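Local structure of glutathione S-transferase-like protein (Methylobacillus flagellatus, 4GLT) at residues T30-R35 with L185-L190; D120-A125 with N150-G155; K24-N29 with D49-V54. The protein binds glutathione and probably acts as a transferase of the glutathione S-transferase family. All blocks are in the same frame, centred on the assembly; numbering follows the deposited sequence.

Interaction 1: T30-R35 with L185-L190; sequences TSPYAR and LGYLEL. With GSH (glutathione), chain E.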
loop_
_atom_site.group_PDB
_atom_site.type_symbol
_atom_site.label_atom_id
_atom_site.label_comp_id
_atom_site.label_asym_id
_atom_site.label_seq_id
_atom_site.Cartn_x
_atom_site.Cartn_y
_atom_site.Cartn_z
ATOM N N THR A 30 -17.723 -0.283 5.750
ATOM C CA THR A 30 -16.799 0.149 6.791
ATOM C C THR A 30 -15.381 0.407 6.284
ATOM O O THR A 30 -14.599 1.061 6.959
ATOM C CB THR A 30 -16.761 -0.857 7.957
ATOM O OG1 THR A 30 -16.162 -2.081 7.520
ATOM C CG2 THR A 30 -18.175 -1.142 8.454
ATOM N N SER A 31 -15.055 -0.086 5.092
ATOM C CA SER A 31 -13.682 0.010 4.580
ATOM C C SER A 31 -13.193 1.436 4.308
ATOM O O SER A 31 -13.668 2.076 3.381
ATOM C CB SER A 31 -13.538 -0.820 3.309
ATOM O OG SER A 31 -12.262 -0.620 2.742
ATOM N N PRO A 32 -12.206 1.920 5.088
ATOM C CA PRO A 32 -11.729 3.302 4.933
ATOM C C PRO A 32 -10.930 3.499 3.642
ATOM O O PRO A 32 -10.829 4.615 3.127
ATOM C CB PRO A 32 -10.842 3.507 6.164
ATOM C CG PRO A 32 -10.345 2.143 6.498
ATOM C CD PRO A 32 -11.453 1.185 6.124
ATOM N N TYR A 33 -10.390 2.405 3.125
ATOM C CA TYR A 33 -9.692 2.411 1.841
ATOM C C TYR A 33 -10.693 2.532 0.705
ATOM O O TYR A 33 -10.426 3.185 -0.290
ATOM C CB TYR A 33 -8.899 1.120 1.663
ATOM C CG TYR A 33 -8.060 0.772 2.856
ATOM C CD1 TYR A 33 -6.875 1.446 3.103
ATOM C CD2 TYR A 33 -8.456 -0.224 3.743
ATOM C CE1 TYR A 33 -6.091 1.130 4.191
ATOM C CE2 TYR A 33 -7.683 -0.546 4.836
ATOM C CZ TYR A 33 -6.501 0.138 5.055
ATOM O OH TYR A 33 -5.724 -0.165 6.147
ATOM N N ALA A 34 -11.839 1.875 0.865
ATOM C CA ALA A 34 -12.917 1.978 -0.097
ATOM C C ALA A 34 -13.451 3.403 -0.076
ATOM O O ALA A 34 -13.714 3.992 -1.119
ATOM C CB ALA A 34 -14.021 0.987 0.227
ATOM N N ARG A 35 -13.589 3.952 1.124
ATOM C CA ARG A 35 -14.129 5.286 1.293
ATOM C C ARG A 35 -13.254 6.328 0.599
ATOM O O ARG A 35 -13.765 7.263 -0.017
ATOM C CB ARG A 35 -14.293 5.619 2.782
ATOM C CG ARG A 35 -15.033 6.922 3.026
ATOM C CD ARG A 35 -15.086 7.306 4.496
ATOM N NE ARG A 35 -15.950 8.468 4.701
ATOM C CZ ARG A 35 -16.164 9.051 5.875
ATOM N NH1 ARG A 35 -15.577 8.592 6.968
ATOM N NH2 ARG A 35 -16.977 10.087 5.950
ATOM N N LEU A 185 -9.286 9.350 9.997
ATOM C CA LEU A 185 -9.978 9.834 11.193
ATOM C C LEU A 185 -11.364 9.208 11.360
ATOM O O LEU A 185 -11.741 8.763 12.453
ATOM C CB LEU A 185 -10.112 11.348 11.123
ATOM C CG LEU A 185 -8.779 12.099 11.013
ATOM C CD1 LEU A 185 -8.969 13.513 10.490
ATOM C CD2 LEU A 185 -8.056 12.109 12.352
ATOM N N GLY A 186 -12.127 9.187 10.274
ATOM C CA GLY A 186 -13.458 8.603 10.302
ATOM C C GLY A 186 -13.361 7.149 10.705
ATOM O O GLY A 186 -14.227 6.627 11.402
ATOM N N TYR A 187 -12.293 6.487 10.278
ATOM C CA TYR A 187 -12.107 5.105 10.672
ATOM C C TYR A 187 -11.902 5.015 12.178
ATOM O O TYR A 187 -12.488 4.156 12.854
ATOM C CB TYR A 187 -10.945 4.445 9.937
ATOM C CG TYR A 187 -10.940 2.956 10.167
ATOM C CD1 TYR A 187 -12.004 2.174 9.731
ATOM C CD2 TYR A 187 -9.907 2.333 10.853
ATOM C CE1 TYR A 187 -12.030 0.814 9.949
ATOM C CE2 TYR A 187 -9.927 0.959 11.076
ATOM C CZ TYR A 187 -10.997 0.212 10.617
ATOM O OH TYR A 187 -11.058 -1.149 10.824
ATOM N N LEU A 188 -11.075 5.904 12.713
ATOM C CA LEU A 188 -10.889 5.928 14.157
ATOM C C LEU A 188 -12.236 6.054 14.855
ATOM O O LEU A 188 -12.548 5.285 15.760
ATOM C CB LEU A 188 -9.939 7.049 14.581
ATOM C CG LEU A 188 -8.544 6.891 13.964
ATOM C CD1 LEU A 188 -7.560 7.841 14.619
ATOM C CD2 LEU A 188 -8.061 5.453 14.099
ATOM N N GLU A 189 -13.043 7.017 14.427
ATOM C CA GLU A 189 -14.333 7.218 15.062
ATOM C C GLU A 189 -15.194 5.962 14.989
ATOM O O GLU A 189 -15.877 5.602 15.944
ATOM C CB GLU A 189 -15.058 8.397 14.429
ATOM C CG GLU A 189 -14.396 9.735 14.709
ATOM C CD GLU A 189 -15.394 10.875 14.706
ATOM O OE1 GLU A 189 -16.555 10.644 14.301
ATOM O OE2 GLU A 189 -15.026 11.997 15.113
ATOM N N LEU A 190 -15.166 5.294 13.848
ATOM C CA LEU A 190 -15.965 4.095 13.681
ATOM C C LEU A 190 -15.522 3.019 14.664
ATOM O O LEU A 190 -16.350 2.348 15.274
ATOM C CB LEU A 190 -15.855 3.569 12.243
ATOM C CG LEU A 190 -16.344 2.135 11.994
ATOM C CD1 LEU A 190 -17.828 2.012 12.303
ATOM C CD2 LEU A 190 -16.051 1.699 10.567
HETATM N N1 GSH E . -4.155 -1.897 0.658
HETATM C CA1 GSH E . -5.588 -2.073 0.338
HETATM C C1 GSH E . -6.037 -0.722 -0.129
HETATM O O11 GSH E . -7.022 -0.613 -0.879
HETATM O O12 GSH E . -5.370 0.266 0.244
HETATM C CB1 GSH E . -6.342 -2.584 1.580
HETATM C CG1 GSH E . -7.828 -2.863 1.313
HETATM C CD1 GSH E . -8.532 -3.343 2.580
HETATM O OE1 GSH E . -7.890 -3.595 3.589
HETATM N N2 GSH E . -9.864 -3.470 2.513
HETATM C CA2 GSH E . -10.741 -4.032 3.545
HETATM C C2 GSH E . -10.893 -3.163 4.769
HETATM O O2 GSH E . -10.920 -1.944 4.672
HETATM C CB2 GSH E . -10.296 -5.441 3.917
HETATM S SG2 GSH E . -10.555 -6.595 2.550
HETATM N N3 GSH E . -11.015 -3.783 5.938
HETATM C CA3 GSH E . -11.081 -3.065 7.201
HETATM C C3 GSH E . -12.496 -2.730 7.628
HETATM O O31 GSH E . -12.718 -2.523 8.842
HETATM O O32 GSH E . -13.392 -2.658 6.755
#

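Interaction 2: D120-A125 with N150-G155; sequences DGVTDA and NKVERG. With GSH (glutathione), chain F.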
loop_
_atom_site.group_PDB
_atom_site.type_symbol
_atom_site.label_atom_id
_atom_site.label_comp_id
_atom_site.label_asym_id
_atom_site.label_seq_id
_atom_site.Cartn_x
_atom_site.Cartn_y
_atom_site.Cartn_z
ATOM N N ASP A 120 -2.682 6.101 5.316
ATOM C CA ASP A 120 -3.005 4.688 5.114
ATOM C C ASP A 120 -2.305 3.820 6.157
ATOM O O ASP A 120 -2.867 2.845 6.641
ATOM C CB ASP A 120 -2.629 4.231 3.710
ATOM C CG ASP A 120 -3.602 4.727 2.654
ATOM O OD1 ASP A 120 -4.651 5.297 3.031
ATOM O OD2 ASP A 120 -3.317 4.545 1.450
ATOM N N GLY A 121 -1.084 4.198 6.514
ATOM C CA GLY A 121 -0.293 3.435 7.467
ATOM C C GLY A 121 -0.921 3.417 8.848
ATOM O O GLY A 121 -0.959 2.386 9.518
ATOM N N VAL A 122 -1.412 4.575 9.266
ATOM C CA VAL A 122 -2.158 4.688 10.503
ATOM C C VAL A 122 -3.400 3.810 10.442
ATOM O O VAL A 122 -3.746 3.122 11.409
ATOM C CB VAL A 122 -2.560 6.152 10.757
ATOM C CG1 VAL A 122 -3.513 6.253 11.939
ATOM C CG2 VAL A 122 -1.322 6.982 11.009
ATOM N N THR A 123 -4.064 3.818 9.295
ATOM C CA THR A 123 -5.271 3.020 9.130
ATOM C C THR A 123 -4.884 1.545 9.249
ATOM O O THR A 123 -5.575 0.774 9.908
ATOM C CB THR A 123 -5.962 3.320 7.775
ATOM O OG1 THR A 123 -6.080 4.742 7.584
ATOM C CG2 THR A 123 -7.327 2.723 7.729
ATOM N N ASP A 124 -3.758 1.159 8.648
ATOM C CA ASP A 124 -3.334 -0.243 8.711
ATOM C C ASP A 124 -3.121 -0.607 10.161
ATOM O O ASP A 124 -3.368 -1.736 10.555
ATOM C CB ASP A 124 -2.022 -0.525 7.955
ATOM C CG ASP A 124 -2.020 0.005 6.528
ATOM O OD1 ASP A 124 -2.964 -0.282 5.774
ATOM O OD2 ASP A 124 -1.045 0.697 6.150
ATOM N N ALA A 125 -2.627 0.349 10.945
ATOM C CA ALA A 125 -2.278 0.067 12.333
ATOM C C ALA A 125 -3.558 -0.156 13.136
ATOM O O ALA A 125 -3.656 -1.103 13.921
ATOM C CB ALA A 125 -1.439 1.192 12.915
ATOM N N ASN A 150 0.280 2.314 19.114
ATOM C CA ASN A 150 1.447 3.180 19.169
ATOM C C ASN A 150 1.707 3.888 17.846
ATOM O O ASN A 150 1.967 5.086 17.828
ATOM C CB ASN A 150 2.687 2.404 19.612
ATOM C CG ASN A 150 2.937 2.528 21.093
ATOM O OD1 ASN A 150 2.448 3.457 21.734
ATOM N ND2 ASN A 150 3.696 1.592 21.650
ATOM N N LYS A 151 1.637 3.150 16.738
ATOM C CA LYS A 151 1.849 3.758 15.422
ATOM C C LYS A 151 0.816 4.853 15.169
ATOM O O LYS A 151 1.129 5.908 14.601
ATOM C CB LYS A 151 1.780 2.700 14.312
ATOM C CG LYS A 151 2.822 1.598 14.420
ATOM C CD LYS A 151 2.539 0.444 13.475
ATOM C CE LYS A 151 3.420 -0.761 13.798
ATOM N NZ LYS A 151 4.873 -0.459 13.644
ATOM N N VAL A 152 -0.420 4.581 15.586
ATOM C CA VAL A 152 -1.540 5.509 15.452
ATOM C C VAL A 152 -1.258 6.843 16.133
ATOM O O VAL A 152 -1.309 7.903 15.499
ATOM C CB VAL A 152 -2.813 4.882 16.054
ATOM C CG1 VAL A 152 -3.972 5.865 16.079
ATOM C CG2 VAL A 152 -3.177 3.636 15.280
ATOM N N GLU A 153 -0.945 6.776 17.421
ATOM C CA GLU A 153 -0.697 7.962 18.225
ATOM C C GLU A 153 0.425 8.802 17.621
ATOM O O GLU A 153 0.301 10.019 17.484
ATOM C CB GLU A 153 -0.329 7.557 19.655
ATOM C CG GLU A 153 -0.914 8.447 20.743
ATOM C CD GLU A 153 -2.341 8.067 21.105
ATOM O OE1 GLU A 153 -3.111 7.682 20.195
ATOM O OE2 GLU A 153 -2.697 8.152 22.304
ATOM N N ARG A 154 1.522 8.143 17.263
ATOM C CA ARG A 154 2.665 8.834 16.677
ATOM C C ARG A 154 2.293 9.486 15.351
ATOM O O ARG A 154 2.615 10.657 15.106
ATOM C CB ARG A 154 3.846 7.875 16.505
ATOM C CG ARG A 154 4.597 7.598 17.796
ATOM C CD ARG A 154 6.030 7.164 17.530
ATOM N NE ARG A 154 6.070 6.141 16.493
ATOM C CZ ARG A 154 5.982 4.840 16.730
ATOM N NH1 ARG A 154 5.863 4.404 17.975
ATOM N NH2 ARG A 154 6.024 3.977 15.725
ATOM N N GLY A 155 1.600 8.732 14.500
ATOM C CA GLY A 155 1.139 9.267 13.219
ATOM C C GLY A 155 0.239 10.480 13.386
ATOM O O GLY A 155 0.428 11.504 12.725
HETATM N N1 GSH F . 4.249 -1.235 3.471
HETATM C CA1 GSH F . 5.529 -0.547 3.759
HETATM C C1 GSH F . 6.400 -0.494 2.530
HETATM O O11 GSH F . 7.465 0.142 2.636
HETATM O O12 GSH F . 6.039 -1.056 1.463
HETATM C CB1 GSH F . 6.271 -1.114 4.980
HETATM C CG1 GSH F . 6.594 -2.607 4.935
HETATM C CD1 GSH F . 6.918 -3.151 6.317
HETATM O OE1 GSH F . 6.030 -3.309 7.139
HETATM N N2 GSH F . 8.190 -3.462 6.599
HETATM C CA2 GSH F . 8.545 -4.180 7.818
HETATM C C2 GSH F . 8.637 -3.292 9.032
HETATM O O2 GSH F . 9.389 -2.328 9.043
HETATM C CB2 GSH F . 9.854 -4.941 7.618
HETATM S SG2 GSH F . 9.664 -6.275 6.396
HETATM N N3 GSH F . 7.856 -3.613 10.074
HETATM C CA3 GSH F . 8.029 -2.973 11.371
HETATM C C3 GSH F . 6.751 -2.787 12.175
HETATM O O31 GSH F . 5.636 -2.949 11.623
HETATM O O32 GSH F . 6.855 -2.475 13.385
#

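Interaction 3: K24-N29 with D49-V54; sequences KLLYSN and DMVLVV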
loop_
_atom_site.group_PDB
_atom_site.type_symbol
_atom_site.label_atom_id
_atom_site.label_comp_id
_atom_site.label_asym_id
_atom_site.label_seq_id
_atom_site.Cartn_x
_atom_site.Cartn_y
_atom_site.Cartn_z
ATOM N N LYS A 24 -17.346 -0.270 -12.234
ATOM C CA LYS A 24 -17.913 -0.740 -10.978
ATOM C C LYS A 24 -16.875 -0.701 -9.865
ATOM O O LYS A 24 -15.741 -1.125 -10.058
ATOM C CB LYS A 24 -18.469 -2.159 -11.137
ATOM C CG LYS A 24 -19.602 -2.264 -12.135
ATOM C CD LYS A 24 -20.246 -3.643 -12.079
ATOM C CE LYS A 24 -21.608 -3.648 -12.748
ATOM N NZ LYS A 24 -22.230 -5.004 -12.720
ATOM N N LEU A 25 -17.266 -0.177 -8.706
ATOM C CA LEU A 25 -16.376 -0.117 -7.549
ATOM C C LEU A 25 -16.855 -0.998 -6.409
ATOM O O LEU A 25 -17.725 -0.594 -5.639
ATOM C CB LEU A 25 -16.244 1.316 -7.028
ATOM C CG LEU A 25 -15.536 1.293 -5.669
ATOM C CD1 LEU A 25 -14.061 0.944 -5.833
ATOM C CD2 LEU A 25 -15.710 2.600 -4.914
ATOM N N LEU A 26 -16.271 -2.180 -6.284
ATOM C CA LEU A 26 -16.604 -3.060 -5.183
ATOM C C LEU A 26 -16.176 -2.406 -3.892
ATOM O O LEU A 26 -15.061 -1.932 -3.773
ATOM C CB LEU A 26 -15.879 -4.385 -5.315
ATOM C CG LEU A 26 -16.149 -5.221 -6.554
ATOM C CD1 LEU A 26 -15.674 -6.632 -6.316
ATOM C CD2 LEU A 26 -17.608 -5.214 -6.871
ATOM N N TYR A 27 -17.054 -2.421 -2.907
ATOM C CA TYR A 27 -16.778 -1.784 -1.627
ATOM C C TYR A 27 -17.673 -2.339 -0.520
ATOM O O TYR A 27 -18.721 -2.925 -0.794
ATOM C CB TYR A 27 -17.002 -0.282 -1.745
ATOM C CG TYR A 27 -18.449 0.105 -1.555
ATOM C CD1 TYR A 27 -18.876 0.705 -0.379
ATOM C CD2 TYR A 27 -19.395 -0.153 -2.544
ATOM C CE1 TYR A 27 -20.199 1.055 -0.194
ATOM C CE2 TYR A 27 -20.715 0.199 -2.374
ATOM C CZ TYR A 27 -21.113 0.798 -1.195
ATOM O OH TYR A 27 -22.429 1.152 -1.011
ATOM N N SER A 28 -17.250 -2.139 0.728
ATOM C CA SER A 28 -18.052 -2.477 1.905
ATOM C C SER A 28 -18.403 -1.182 2.616
ATOM O O SER A 28 -17.888 -0.127 2.258
ATOM C CB SER A 28 -17.267 -3.376 2.860
ATOM O OG SER A 28 -16.190 -2.657 3.440
ATOM N N ASN A 29 -19.263 -1.260 3.628
ATOM C CA ASN A 29 -19.707 -0.057 4.344
ATOM C C ASN A 29 -18.716 0.509 5.362
ATOM O O ASN A 29 -18.849 1.652 5.790
ATOM C CB ASN A 29 -21.051 -0.299 5.026
ATOM C CG ASN A 29 -22.231 0.165 4.187
ATOM O OD1 ASN A 29 -23.268 -0.490 4.148
ATOM N ND2 ASN A 29 -22.082 1.304 3.519
ATOM N N ASP A 49 -20.632 2.908 -10.920
ATOM C CA ASP A 49 -21.554 1.939 -10.342
ATOM C C ASP A 49 -20.964 1.409 -9.039
ATOM O O ASP A 49 -20.067 0.574 -9.051
ATOM C CB ASP A 49 -21.793 0.793 -11.325
ATOM C CG ASP A 49 -22.869 -0.170 -10.857
ATOM O OD1 ASP A 49 -23.175 -1.117 -11.611
ATOM O OD2 ASP A 49 -23.411 0.012 -9.746
ATOM N N MET A 50 -21.456 1.908 -7.913
ATOM C CA MET A 50 -20.889 1.532 -6.626
ATOM C C MET A 50 -21.553 0.262 -6.110
ATOM O O MET A 50 -22.751 0.255 -5.868
ATOM C CB MET A 50 -21.093 2.661 -5.625
ATOM C CG MET A 50 -19.895 2.896 -4.742
ATOM S SD MET A 50 -18.777 4.091 -5.491
ATOM C CE MET A 50 -19.474 5.629 -4.889
ATOM N N VAL A 51 -20.784 -0.807 -5.940
ATOM C CA VAL A 51 -21.372 -2.107 -5.575
ATOM C C VAL A 51 -21.003 -2.545 -4.160
ATOM O O VAL A 51 -19.891 -3.017 -3.906
ATOM C CB VAL A 51 -20.947 -3.214 -6.555
ATOM C CG1 VAL A 51 -21.718 -4.494 -6.272
ATOM C CG2 VAL A 51 -21.168 -2.757 -7.989
ATOM N N LEU A 52 -21.942 -2.379 -3.236
ATOM C CA LEU A 52 -21.745 -2.830 -1.870
ATOM C C LEU A 52 -21.534 -4.329 -1.916
ATOM O O LEU A 52 -22.254 -5.044 -2.611
ATOM C CB LEU A 52 -22.968 -2.501 -1.017
ATOM C CG LEU A 52 -22.848 -2.799 0.474
ATOM C CD1 LEU A 52 -21.800 -1.901 1.125
ATOM C CD2 LEU A 52 -24.207 -2.647 1.132
ATOM N N VAL A 53 -20.547 -4.811 -1.177
ATOM C CA VAL A 53 -20.180 -6.214 -1.274
ATOM C C VAL A 53 -19.915 -6.828 0.098
ATOM O O VAL A 53 -19.695 -6.112 1.078
ATOM C CB VAL A 53 -18.943 -6.368 -2.180
ATOM C CG1 VAL A 53 -17.659 -6.250 -1.373
ATOM C CG2 VAL A 53 -18.995 -7.684 -2.925
ATOM N N VAL A 54 -19.981 -8.150 0.167
ATOM C CA VAL A 54 -19.654 -8.882 1.376
ATOM C C VAL A 54 -18.534 -9.813 0.984
ATOM O O VAL A 54 -18.673 -10.599 0.053
ATOM C CB VAL A 54 -20.847 -9.679 1.904
ATOM C CG1 VAL A 54 -20.388 -10.741 2.867
ATOM C CG2 VAL A 54 -21.845 -8.757 2.562
#

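Interaction 1: T30-R35 with L185-L190
Pro32 packs on the ring of Tyr187 in a CH-pi contact at the domain interface of the glutathione S-transferase fold, where the start of helix 32-44 in the thioredoxin-like N-terminal domain meets helix 176-191 of the helical C-terminal domain. The seam illustrates how two domains can build one ligand pocket. Pro32 CG stands over a face of the Tyr187 ring, 4.0 Å from its centroid and 26° off the normal. Tyr187 reaches this place because its CG lies anti to the backbone N (chi1 -169°), which also carries the hydroxyl to the glycine end of glutathione. Beside it, Leu190 CD2 rests 3.7 Å from Thr30 CB, the two side chains crossing at about a right angle. Ser31 holds the N-cap of helix 32-44, its OG accepting from Ala34 N (3.2 Å) while donating to glutathione O2 (2.7 Å). The Tyr33 ring is sandwiched between Pro32 CG on one face and CB1 of the gamma-glutamyl arm on the other, with its hydroxyl in a weak bond to Asp124. With an alanine at Tyr33, the glutathione arm would probably lose this wall and the Asp124 carboxylate its hydroxyl partner. The ligand's glycine carboxylate is divided between the domains: Thr30 OG1 donates to O32 and Tyr187 OH, also hydrogen-bonded to Arg191 NE, to O31, each ligand bond 2.9 Å long.

Interaction 2: D120-A125 with N150-G155
Lys151 meets Ala125 through the lower part of its side chain: CB lies 3.8 Å from Ala125 CB, and CD still passes that methyl before the end of the chain leads away. Its CG lies anti to the carbonyl carbon, and the chain runs on extended until a bend at chi4 (-62°) turns the amine toward glutathione, where NZ donates to the carboxylate oxygen O32 at 2.8 Å. That ligand is also gripped by Lys70, Ile71 and Ser85 of the second subunit, and Leu68 O of the same subunit takes a further bond from Lys151 NZ, so one lysine pairs a greasy stem with a charged end that spans the dimer. Val152 follows with both branches engaged. Its CG2 sits 3.8 Å from Ala125 CB and near the backbone oxygen of Val122, while CG1 faces Val122 CG1 at 4.2 Å, the two valines crossing at about a right angle. Arg154 turns instead to the second subunit, donating from NE to Pro67 O. At Gly155 the lack of a side chain lets Val122 CG2 settle 4.0 Å from its CA; a beta carbon there would run into that methyl. The axes of segments 120-125 and 150-155 approach to 8.4 Å, their directions 151° apart. Such an apolar seam between neighbouring antiparallel helices is typical of the all-helical C-terminal domain of glutathione S-transferases, here beside the subunit interface.

Interaction 3: K24-N29 with D49-V54
A chi1 of 84° wedges CG of Tyr27 between its own backbone N and carbonyl carbon, and this swings the ring across the neighbouring strand to Leu52. Leu52, with CG anti to its backbone N and chi2 at 66°, answers by lifting CD1 over a face of the ring, a CH-pi contact 4.0 Å from the centroid. The same methyl touches Asn29 OD1, and Met50 CG approaches the ring obliquely. These side chains belong to the beta-alpha-beta unit that opens the thioredoxin-like domain: strands 24-27 and 49-52 run parallel, joined through helix 32-44, which packs on Leu25 and Tyr27. Four backbone bonds tie the two segments, from Leu25 N to Asp49 O, Val51 N to Leu25 O, Tyr27 N to Val51 O, and, just past the second strand, Val53 N to Tyr27 O, the last being the shortest at 2.7 Å. On the Leu25 and Tyr27 face, Met50 SD lies 3.5 Å from Leu25 CD2. On the other, Leu26 CD2 leans on Val51 CB at 3.9 Å, while Lys24 and Asp49 run side by side, NZ and OD1 4.2 Å apart, too far for a salt bridge.

Taken together, the three contacts show chemistry following position in a fold. Interactions 1 and 2 are buried, whereas interaction 3, involving an outermost strand, is partly exposed and adds backbone bonds, which the other two lack between their segments, to its side-chain packing. Interaction 3 is confined to the N-terminal domain and interaction 2 to the helical one; interaction 1 bridges them. It shares helix 32-44 with the crossover of interaction 3, where Ala34 CB packs on Tyr27 CB, and touches interaction 2 through Pro32 and Thr123. Interactions 2 and 3 never meet. The glutathione at interaction 1 is gripped by both domains of one subunit, while that at interaction 2 has partners from both subunits.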